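Local coordinates for protein starch synthase I (Hordeum vulgare, PDB 4HLN) that belongs to the plant starch synthases, glycosyltransferase-family proteins built on the two-domain GT-B fold, at residues His304-Ala310 with Glu343-Leu348; Pro403-Leu409 with Met535-Thr539; Arg125-Thr131 with His159-Met165. All coordinates share one frame; numbering follows the deposited sequence.

In the fold
The chain has the two Rossmann-like domains of a GT-B protein. Contact 3 comes first along the chain, then contact 1, then contact 2, with no overlap in sequence. Contact 3 joins neighbouring parallel strands of the N-terminal domain's large mixed sheet. Contact 1 lies in the same domain but in a separate small antiparallel sheet; the two centres are 26 Å apart, yet helix 235-252 packs against both. Contact 2 lies 45 Å from contact 1, centre to centre, on the opposite side of the chain's centre. It packs the loop 403-409 against the C-terminal end of helix 529-536, in the C-terminal domain. Contacts 3 and 1 close short spans, whereas contact 2 joins chain parts 126 residues apart.

Contact 1: residues His304-Ala310 with Glu343-Leu348; sequences HQGVEPA and EAVNFL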
loop_
_atom_site.group_PDB
_atom_site.type_symbol
_atom_site.label_atom_id
_atom_site.label_comp_id
_atom_site.label_asym_id
_atom_site.label_seq_id
_atom_site.Cartn_x
_atom_site.Cartn_y
_atom_site.Cartn_z
ATOM N N HIS A 304 0.975 5.801 12.790
ATOM C CA HIS A 304 -0.065 5.480 13.768
ATOM C C HIS A 304 0.027 4.051 14.248
ATOM O O HIS A 304 -0.369 3.122 13.554
ATOM C CB HIS A 304 -1.441 5.764 13.186
ATOM C CG HIS A 304 -1.511 7.076 12.489
ATOM N ND1 HIS A 304 -1.197 7.224 11.157
ATOM C CD2 HIS A 304 -1.788 8.317 12.954
ATOM C CE1 HIS A 304 -1.310 8.497 10.821
ATOM N NE2 HIS A 304 -1.667 9.179 11.893
ATOM N N GLN A 305 0.528 3.901 15.465
ATOM C CA GLN A 305 0.888 2.606 15.999
ATOM C C GLN A 305 -0.088 2.134 17.056
ATOM O O GLN A 305 0.078 1.068 17.632
ATOM C CB GLN A 305 2.300 2.687 16.549
ATOM C CG GLN A 305 3.277 3.166 15.492
ATOM C CD GLN A 305 4.721 3.176 15.956
ATOM O OE1 GLN A 305 5.044 2.746 17.064
ATOM N NE2 GLN A 305 5.607 3.657 15.097
ATOM N N GLY A 306 -1.132 2.918 17.280
ATOM C CA GLY A 306 -2.120 2.586 18.287
ATOM C C GLY A 306 -1.502 2.618 19.670
ATOM O O GLY A 306 -1.454 1.608 20.370
ATOM N N VAL A 307 -1.022 3.795 20.061
ATOM C CA VAL A 307 -0.321 3.959 21.321
ATOM C C VAL A 307 -1.153 4.671 22.375
ATOM O O VAL A 307 -1.816 5.686 22.105
ATOM C CB VAL A 307 1.021 4.675 21.125
ATOM C CG1 VAL A 307 1.633 5.030 22.471
ATOM C CG2 VAL A 307 1.962 3.790 20.314
ATOM N N GLU A 308 -1.112 4.105 23.579
ATOM C CA GLU A 308 -1.835 4.629 24.721
ATOM C C GLU A 308 -0.986 4.334 25.936
ATOM O O GLU A 308 -0.046 3.540 25.862
ATOM C CB GLU A 308 -3.241 3.997 24.841
ATOM C CG GLU A 308 -4.303 4.521 23.832
ATOM C CD GLU A 308 -4.894 5.927 24.152
ATOM O OE1 GLU A 308 -4.866 6.362 25.328
ATOM O OE2 GLU A 308 -5.414 6.593 23.220
ATOM N N PRO A 309 -1.282 5.001 27.053
ATOM C CA PRO A 309 -0.518 4.826 28.298
ATOM C C PRO A 309 -0.625 3.400 28.840
ATOM O O PRO A 309 -1.667 2.772 28.686
ATOM C CB PRO A 309 -1.199 5.798 29.271
ATOM C CG PRO A 309 -1.927 6.781 28.415
ATOM C CD PRO A 309 -2.303 6.058 27.153
ATOM N N ALA A 310 0.421 2.917 29.499
ATOM C CA ALA A 310 0.462 1.524 29.954
ATOM C C ALA A 310 -0.559 1.206 31.032
ATOM O O ALA A 310 -0.817 0.042 31.336
ATOM C CB ALA A 310 1.860 1.157 30.433
ATOM N N GLU A 343 5.928 5.174 29.651
ATOM C CA GLU A 343 5.433 3.803 29.530
ATOM C C GLU A 343 4.109 3.700 28.778
ATOM O O GLU A 343 3.124 4.356 29.136
ATOM C CB GLU A 343 5.277 3.175 30.912
ATOM C CG GLU A 343 6.592 2.931 31.624
ATOM C CD GLU A 343 6.413 2.684 33.117
ATOM O OE1 GLU A 343 5.413 3.183 33.700
ATOM O OE2 GLU A 343 7.283 1.997 33.704
ATOM N N ALA A 344 4.082 2.850 27.755
ATOM C CA ALA A 344 2.906 2.739 26.901
ATOM C C ALA A 344 2.575 1.305 26.478
ATOM O O ALA A 344 3.349 0.379 26.695
ATOM C CB ALA A 344 3.123 3.560 25.685
ATOM N N VAL A 345 1.422 1.144 25.845
ATOM C CA VAL A 345 1.150 -0.058 25.072
ATOM C C VAL A 345 1.038 0.312 23.611
ATOM O O VAL A 345 0.565 1.389 23.262
ATOM C CB VAL A 345 -0.109 -0.777 25.524
ATOM C CG1 VAL A 345 0.097 -1.298 26.939
ATOM C CG2 VAL A 345 -1.292 0.160 25.457
ATOM N N ASN A 346 1.496 -0.591 22.760
ATOM C CA ASN A 346 1.645 -0.287 21.356
ATOM C C ASN A 346 1.076 -1.421 20.503
ATOM O O ASN A 346 1.750 -2.410 20.236
ATOM C CB ASN A 346 3.129 -0.052 21.054
ATOM C CG ASN A 346 3.379 0.382 19.616
ATOM O OD1 ASN A 346 2.665 -0.026 18.696
ATOM N ND2 ASN A 346 4.418 1.197 19.412
ATOM N N PHE A 347 -0.167 -1.252 20.067
ATOM C CA PHE A 347 -0.838 -2.238 19.235
ATOM C C PHE A 347 0.001 -2.809 18.107
ATOM O O PHE A 347 0.180 -4.030 18.028
ATOM C CB PHE A 347 -2.159 -1.702 18.683
ATOM C CG PHE A 347 -3.331 -1.893 19.618
ATOM C CD1 PHE A 347 -3.155 -1.836 21.000
ATOM C CD2 PHE A 347 -4.604 -2.141 19.117
ATOM C CE1 PHE A 347 -4.228 -1.997 21.860
ATOM C CE2 PHE A 347 -5.682 -2.308 19.966
ATOM C CZ PHE A 347 -5.493 -2.233 21.345
ATOM N N LEU A 348 0.484 -1.939 17.225
ATOM C CA LEU A 348 1.256 -2.374 16.066
ATOM C C LEU A 348 2.473 -3.163 16.516
ATOM O O LEU A 348 2.775 -4.228 15.968
ATOM C CB LEU A 348 1.692 -1.164 15.246
ATOM C CG LEU A 348 2.149 -1.469 13.827
ATOM C CD1 LEU A 348 0.991 -2.066 13.090
ATOM C CD2 LEU A 348 2.595 -0.202 13.124
#
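Val307 lies over the side-chain amide of Asn346, with its CG2 methyl 3.7 Å from Asn346 ND2. The other methyl, CG1, is anti to the backbone N (chi1 171°) and reaches Ala344 CB at 3.8 Å. Phe330 covers part of this patch. Asn346 ND2 also donates to Gln305 OE1 at 2.9 Å. The bond lies in the carbonyl plane of Gln305 and close to the amide plane of Asn346, although the two amides are turned 32° apart. Both amides have a second hold. Gln305 NE2 bonds to Leu302 O and Gly374 O, and Asn346 OD1 caps Lys349 N, which fixes their rotation. The backbones pair between Glu308 and Val345 in both directions, at 2.8 Å from Val345 N to Glu308 O. Just before strand 307-309, Gly306 O accepts from Phe347 N, the first residue of the helix. Gln305 O takes Leu348 N at 3.1 Å in an almost straight bond (177°), so two amides of the first helical turn are also satisfied. The arrangement is an antiparallel ladder in which strand 343-346, the middle of a three-stranded sheet, runs directly into helix 347-354 through an asparagine N-cap.

Contact 2: residues Pro403-Leu409 with Met535-Thr539; sequences PTTDKCL and MQYGT
This is a buried packing contact between a loop and the C-terminal end of a helix. Helix 529-536 belongs to the Rossmann-like C-terminal domain and ends in a Schellman motif, with Gly538 as its C-prime residue. Loop 403-409, between strand 389-391 and helix 419-432, folds against that end. Tyr537, the first residue past the helix, carries most of the contact. Pro403 covers one face of its ring in a CH-pi contact. Pro403 CG stands 3.9 Å from the centroid of the Tyr537 ring, 11° off the normal, so it sits nearly over the centre. The same CG approaches Gln536 O, the last carbonyl before the tyrosine. Leu409 adds a looser apolar touch, CD1 to Tyr537 CE2 at 4.2 Å. Helix 505-514 also packs on the tyrosine through Thr512 and Ala513. At the far end of the ring, Tyr537 OH donates to Asp406 OD2 at 2.7 Å. The carboxylate stands nearly perpendicular to the ring, with the planes 83° apart. Its OD2 is shared with His509 ND1, so two groups grip one oxygen. The other oxygen turns back into the loop, where a type I turn runs from Asp406 to Leu409. There Asp406 OD1 closes an Asx turn by accepting from Cys408 N at 2.8 Å.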
loop_
_atom_site.group_PDB
_atom_site.type_symbol
_atom_site.label_atom_id
_atom_site.label_comp_id
_atom_site.label_asym_id
_atom_site.label_seq_id
_atom_site.Cartn_x
_atom_site.Cartn_y
_atom_site.Cartn_z
ATOM N N PRO A 403 -1.606 -0.015 -23.324
ATOM C CA PRO A 403 -1.241 0.831 -24.468
ATOM C C PRO A 403 -1.817 0.303 -25.772
ATOM O O PRO A 403 -1.815 1.016 -26.775
ATOM C CB PRO A 403 0.288 0.741 -24.509
ATOM C CG PRO A 403 0.693 0.262 -23.156
ATOM C CD PRO A 403 -0.429 -0.577 -22.643
ATOM N N THR A 404 -2.311 -0.929 -25.765
ATOM C CA THR A 404 -2.790 -1.510 -27.006
ATOM C C THR A 404 -4.269 -1.212 -27.252
ATOM O O THR A 404 -4.741 -1.265 -28.388
ATOM C CB THR A 404 -2.500 -3.024 -27.098
ATOM O OG1 THR A 404 -1.160 -3.283 -26.657
ATOM C CG2 THR A 404 -2.624 -3.481 -28.548
ATOM N N THR A 405 -4.998 -0.869 -26.201
ATOM C CA THR A 405 -6.426 -0.624 -26.367
ATOM C C THR A 405 -6.910 0.693 -25.780
ATOM O O THR A 405 -8.064 1.070 -25.963
ATOM C CB THR A 405 -7.232 -1.729 -25.716
ATOM O OG1 THR A 405 -6.994 -1.707 -24.299
ATOM C CG2 THR A 405 -6.808 -3.059 -26.290
ATOM N N ASP A 406 -6.026 1.389 -25.081
ATOM C CA ASP A 406 -6.419 2.575 -24.341
ATOM C C ASP A 406 -7.194 3.572 -25.200
ATOM O O ASP A 406 -6.645 4.177 -26.122
ATOM C CB ASP A 406 -5.194 3.242 -23.731
ATOM C CG ASP A 406 -5.560 4.256 -22.677
ATOM O OD1 ASP A 406 -6.684 4.801 -22.742
ATOM O OD2 ASP A 406 -4.725 4.501 -21.781
ATOM N N LYS A 407 -8.473 3.741 -24.886
ATOM C CA LYS A 407 -9.328 4.634 -25.652
ATOM C C LYS A 407 -8.905 6.092 -25.538
ATOM O O LYS A 407 -9.231 6.901 -26.403
ATOM C CB LYS A 407 -10.783 4.474 -25.222
ATOM C CG LYS A 407 -11.459 3.258 -25.833
ATOM C CD LYS A 407 -12.823 3.003 -25.212
ATOM C CE LYS A 407 -13.670 2.101 -26.101
ATOM N NZ LYS A 407 -14.065 2.790 -27.368
ATOM N N CYS A 408 -8.171 6.420 -24.480
ATOM C CA CYS A 408 -7.792 7.803 -24.218
ATOM C C CYS A 408 -6.592 8.277 -25.073
ATOM O O CYS A 408 -6.305 9.484 -25.162
ATOM C CB CYS A 408 -7.505 7.997 -22.724
ATOM S SG CYS A 408 -8.921 7.765 -21.594
ATOM N N LEU A 409 -5.902 7.327 -25.703
ATOM C CA LEU A 409 -4.713 7.623 -26.502
ATOM C C LEU A 409 -4.973 7.837 -27.990
ATOM O O LEU A 409 -5.738 7.117 -28.597
ATOM C CB LEU A 409 -3.733 6.473 -26.406
ATOM C CG LEU A 409 -3.248 6.045 -25.046
ATOM C CD1 LEU A 409 -2.024 5.177 -25.285
ATOM C CD2 LEU A 409 -2.921 7.270 -24.215
ATOM N N MET A 535 5.515 1.429 -16.199
ATOM C CA MET A 535 6.071 0.192 -16.724
ATOM C C MET A 535 5.127 -0.444 -17.739
ATOM O O MET A 535 5.543 -0.866 -18.813
ATOM C CB MET A 535 6.382 -0.768 -15.578
ATOM C CG MET A 535 7.741 -0.502 -14.894
ATOM S SD MET A 535 7.994 -1.389 -13.339
ATOM C CE MET A 535 8.288 -3.059 -13.910
ATOM N N GLN A 536 3.848 -0.485 -17.397
ATOM C CA GLN A 536 2.835 -1.043 -18.278
ATOM C C GLN A 536 2.837 -0.330 -19.622
ATOM O O GLN A 536 2.426 -0.895 -20.635
ATOM C CB GLN A 536 1.455 -0.923 -17.616
ATOM C CG GLN A 536 0.278 -1.371 -18.467
ATOM C CD GLN A 536 0.236 -2.886 -18.682
ATOM O OE1 GLN A 536 1.154 -3.629 -18.284
ATOM N NE2 GLN A 536 -0.839 -3.350 -19.313
ATOM N N TYR A 537 3.312 0.912 -19.624
ATOM C CA TYR A 537 3.244 1.757 -20.810
ATOM C C TYR A 537 4.592 2.023 -21.470
ATOM O O TYR A 537 4.686 2.858 -22.372
ATOM C CB TYR A 537 2.594 3.090 -20.449
ATOM C CG TYR A 537 1.104 3.036 -20.510
ATOM C CD1 TYR A 537 0.402 2.202 -19.668
ATOM C CD2 TYR A 537 0.390 3.809 -21.417
ATOM C CE1 TYR A 537 -0.969 2.133 -19.718
ATOM C CE2 TYR A 537 -0.989 3.747 -21.475
ATOM C CZ TYR A 537 -1.658 2.895 -20.620
ATOM O OH TYR A 537 -3.028 2.798 -20.639
ATOM N N GLY A 538 5.637 1.336 -21.020
ATOM C CA GLY A 538 6.964 1.563 -21.567
ATOM C C GLY A 538 7.516 2.928 -21.197
ATOM O O GLY A 538 8.393 3.472 -21.866
ATOM N N THR A 539 6.983 3.495 -20.124
ATOM C CA THR A 539 7.518 4.732 -19.601
ATOM C C THR A 539 8.389 4.384 -18.413
ATOM O O THR A 539 7.929 3.770 -17.453
ATOM C CB THR A 539 6.404 5.692 -19.202
ATOM O OG1 THR A 539 5.565 5.920 -20.340
ATOM C CG2 THR A 539 6.979 7.024 -18.703
#

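Contact 3: residues Arg125-Thr131 with His159-Met165; sequences RSIVFVT and HRVMVVM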
loop_
_atom_site.group_PDB
_atom_site.type_symbol
_atom_site.label_atom_id
_atom_site.label_comp_id
_atom_site.label_asym_id
_atom_site.label_seq_id
_atom_site.Cartn_x
_atom_site.Cartn_y
_atom_site.Cartn_z
ATOM N N ARG A 125 -7.382 -21.530 0.153
ATOM C CA ARG A 125 -7.366 -21.395 1.603
ATOM C C ARG A 125 -8.566 -20.619 2.119
ATOM O O ARG A 125 -9.370 -20.073 1.339
ATOM C CB ARG A 125 -6.088 -20.690 2.064
ATOM C CG ARG A 125 -4.832 -21.384 1.634
ATOM C CD ARG A 125 -4.007 -21.690 2.835
ATOM N NE ARG A 125 -2.924 -22.623 2.562
ATOM C CZ ARG A 125 -2.689 -23.709 3.293
ATOM N NH1 ARG A 125 -1.675 -24.507 2.991
ATOM N NH2 ARG A 125 -3.471 -23.992 4.333
ATOM N N SER A 126 -8.674 -20.586 3.445
ATOM C CA SER A 126 -9.655 -19.755 4.111
ATOM C C SER A 126 -8.917 -18.550 4.665
ATOM O O SER A 126 -8.003 -18.685 5.474
ATOM C CB SER A 126 -10.371 -20.523 5.217
ATOM O OG SER A 126 -11.234 -21.502 4.653
ATOM N N ILE A 127 -9.310 -17.373 4.204
ATOM C CA ILE A 127 -8.569 -16.158 4.494
ATOM C C ILE A 127 -9.468 -15.125 5.125
ATOM O O ILE A 127 -10.530 -14.810 4.589
ATOM C CB ILE A 127 -7.957 -15.582 3.224
ATOM C CG1 ILE A 127 -7.122 -16.651 2.532
ATOM C CG2 ILE A 127 -7.077 -14.415 3.556
ATOM C CD1 ILE A 127 -6.638 -16.237 1.179
ATOM N N VAL A 128 -9.040 -14.604 6.271
ATOM C CA VAL A 128 -9.846 -13.644 7.002
ATOM C C VAL A 128 -9.115 -12.312 7.088
ATOM O O VAL A 128 -8.149 -12.170 7.838
ATOM C CB VAL A 128 -10.181 -14.147 8.426
ATOM C CG1 VAL A 128 -11.104 -13.177 9.124
ATOM C CG2 VAL A 128 -10.809 -15.557 8.393
ATOM N N PHE A 129 -9.564 -11.342 6.299
ATOM C CA PHE A 129 -9.041 -9.980 6.408
ATOM C C PHE A 129 -9.668 -9.271 7.582
ATOM O O PHE A 129 -10.877 -9.311 7.750
ATOM C CB PHE A 129 -9.312 -9.181 5.135
ATOM C CG PHE A 129 -8.460 -9.593 3.983
ATOM C CD1 PHE A 129 -7.292 -8.908 3.688
ATOM C CD2 PHE A 129 -8.802 -10.705 3.217
ATOM C CE1 PHE A 129 -6.494 -9.312 2.629
ATOM C CE2 PHE A 129 -8.012 -11.114 2.158
ATOM C CZ PHE A 129 -6.854 -10.414 1.859
ATOM N N VAL A 130 -8.844 -8.623 8.399
ATOM C CA VAL A 130 -9.360 -7.767 9.464
ATOM C C VAL A 130 -8.868 -6.330 9.256
ATOM O O VAL A 130 -7.677 -6.086 9.025
ATOM C CB VAL A 130 -8.990 -8.305 10.858
ATOM C CG1 VAL A 130 -9.729 -7.526 11.963
ATOM C CG2 VAL A 130 -9.309 -9.804 10.942
ATOM N N THR A 131 -9.785 -5.375 9.326
ATOM C CA THR A 131 -9.449 -4.013 8.934
ATOM C C THR A 131 -10.362 -2.981 9.572
ATOM O O THR A 131 -11.499 -3.275 9.925
ATOM C CB THR A 131 -9.496 -3.857 7.395
ATOM O OG1 THR A 131 -9.107 -2.526 7.020
ATOM C CG2 THR A 131 -10.883 -4.149 6.872
ATOM N N HIS A 159 -10.185 -18.994 -3.276
ATOM C CA HIS A 159 -10.076 -18.956 -1.822
ATOM C C HIS A 159 -11.409 -18.595 -1.201
ATOM O O HIS A 159 -12.207 -17.872 -1.791
ATOM C CB HIS A 159 -9.016 -17.956 -1.373
ATOM C CG HIS A 159 -7.672 -18.192 -1.985
ATOM N ND1 HIS A 159 -6.823 -19.186 -1.551
ATOM C CD2 HIS A 159 -7.034 -17.569 -3.007
ATOM C CE1 HIS A 159 -5.720 -19.167 -2.278
ATOM N NE2 HIS A 159 -5.822 -18.194 -3.168
ATOM N N ARG A 160 -11.651 -19.111 -0.002
ATOM C CA ARG A 160 -12.801 -18.688 0.769
ATOM C C ARG A 160 -12.347 -17.461 1.551
ATOM O O ARG A 160 -11.446 -17.557 2.369
ATOM C CB ARG A 160 -13.249 -19.791 1.721
ATOM C CG ARG A 160 -14.739 -19.717 2.004
ATOM C CD ARG A 160 -15.095 -20.441 3.275
ATOM N NE ARG A 160 -16.509 -20.276 3.570
ATOM C CZ ARG A 160 -17.117 -20.869 4.585
ATOM N NH1 ARG A 160 -18.416 -20.685 4.800
ATOM N NH2 ARG A 160 -16.415 -21.659 5.377
ATOM N N VAL A 161 -12.949 -16.309 1.283
ATOM C CA VAL A 161 -12.387 -15.042 1.752
ATOM C C VAL A 161 -13.383 -14.246 2.582
ATOM O O VAL A 161 -14.493 -13.939 2.132
ATOM C CB VAL A 161 -11.872 -14.157 0.565
ATOM C CG1 VAL A 161 -11.329 -12.813 1.073
ATOM C CG2 VAL A 161 -10.818 -14.898 -0.253
ATOM N N MET A 162 -12.977 -13.917 3.803
ATOM C CA MET A 162 -13.803 -13.097 4.677
ATOM C C MET A 162 -13.134 -11.747 4.915
ATOM O O MET A 162 -11.915 -11.671 5.026
ATOM C CB MET A 162 -14.050 -13.820 6.004
ATOM C CG MET A 162 -14.849 -13.000 7.027
ATOM S SD MET A 162 -15.210 -13.841 8.601
ATOM C CE MET A 162 -16.033 -15.312 8.015
ATOM N N VAL A 163 -13.920 -10.677 4.967
ATOM C CA VAL A 163 -13.382 -9.409 5.454
ATOM C C VAL A 163 -14.218 -8.891 6.592
ATOM O O VAL A 163 -15.424 -8.682 6.434
ATOM C CB VAL A 163 -13.376 -8.316 4.404
ATOM C CG1 VAL A 163 -12.759 -7.054 5.012
ATOM C CG2 VAL A 163 -12.627 -8.762 3.176
ATOM N N VAL A 164 -13.563 -8.662 7.727
ATOM C CA VAL A 164 -14.225 -8.191 8.944
ATOM C C VAL A 164 -13.878 -6.725 9.199
ATOM O O VAL A 164 -12.709 -6.354 9.197
ATOM C CB VAL A 164 -13.795 -9.026 10.156
ATOM C CG1 VAL A 164 -14.548 -8.602 11.419
ATOM C CG2 VAL A 164 -14.016 -10.474 9.871
ATOM N N MET A 165 -14.912 -5.919 9.420
ATOM C CA MET A 165 -14.825 -4.460 9.511
ATOM C C MET A 165 -15.849 -3.957 10.489
ATOM O O MET A 165 -16.827 -4.633 10.782
ATOM C CB MET A 165 -15.243 -3.815 8.202
ATOM C CG MET A 165 -14.231 -3.772 7.130
ATOM S SD MET A 165 -15.208 -3.711 5.627
ATOM C CE MET A 165 -16.170 -5.204 5.900
HETATM O O HOH W 1 -13.630 -22.404 5.657
#
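Phe129 packs against two valines of the neighbouring strand: CB meets Val163 CG2 at 3.9 Å, and the ring edge at CE2 meets Val161 CG1. Strands 126-130 and 160-166 are adjacent and parallel. Helix 150-156 lies between them in the chain, making the beta-alpha-beta unit of a Rossmann-like domain. On the other face Val128 CG1 touches both Val164 CG2, at 4.0 Å, and Met162 SD. Helix 235-252 covers this face through Ala246, Ala249 and Pro250. Backbone bonds run the length of the ladder in the staggered parallel pattern. Arg160 N and Met162 N donate to Arg125 O and Ile127 O, and Ile127 N and Phe129 N donate to Arg160 O and Met162 O. Toward the start of the strands the packing turns polar. Ile127 CD1 lies over the His159 ring, 4.2 Å from its centroid. In the ring plane, His159 ND1 accepts from Arg125 N at 3.0 Å. With CG anti to the carbonyl carbon (chi1 -55°), the imidazole reaches back to that amide. Its NE2 bonds to Glu619, and Arg125 NE makes a salt bridge to Glu623, so both reach the C-terminal helix 611-627. Arg160 extends outward to the carbonyls of Tyr258 and Ile259. At this margin a water bridges the strands, 2.7 Å from Ser126 OG and accepting from Arg160 NH2 at 2.9 Å.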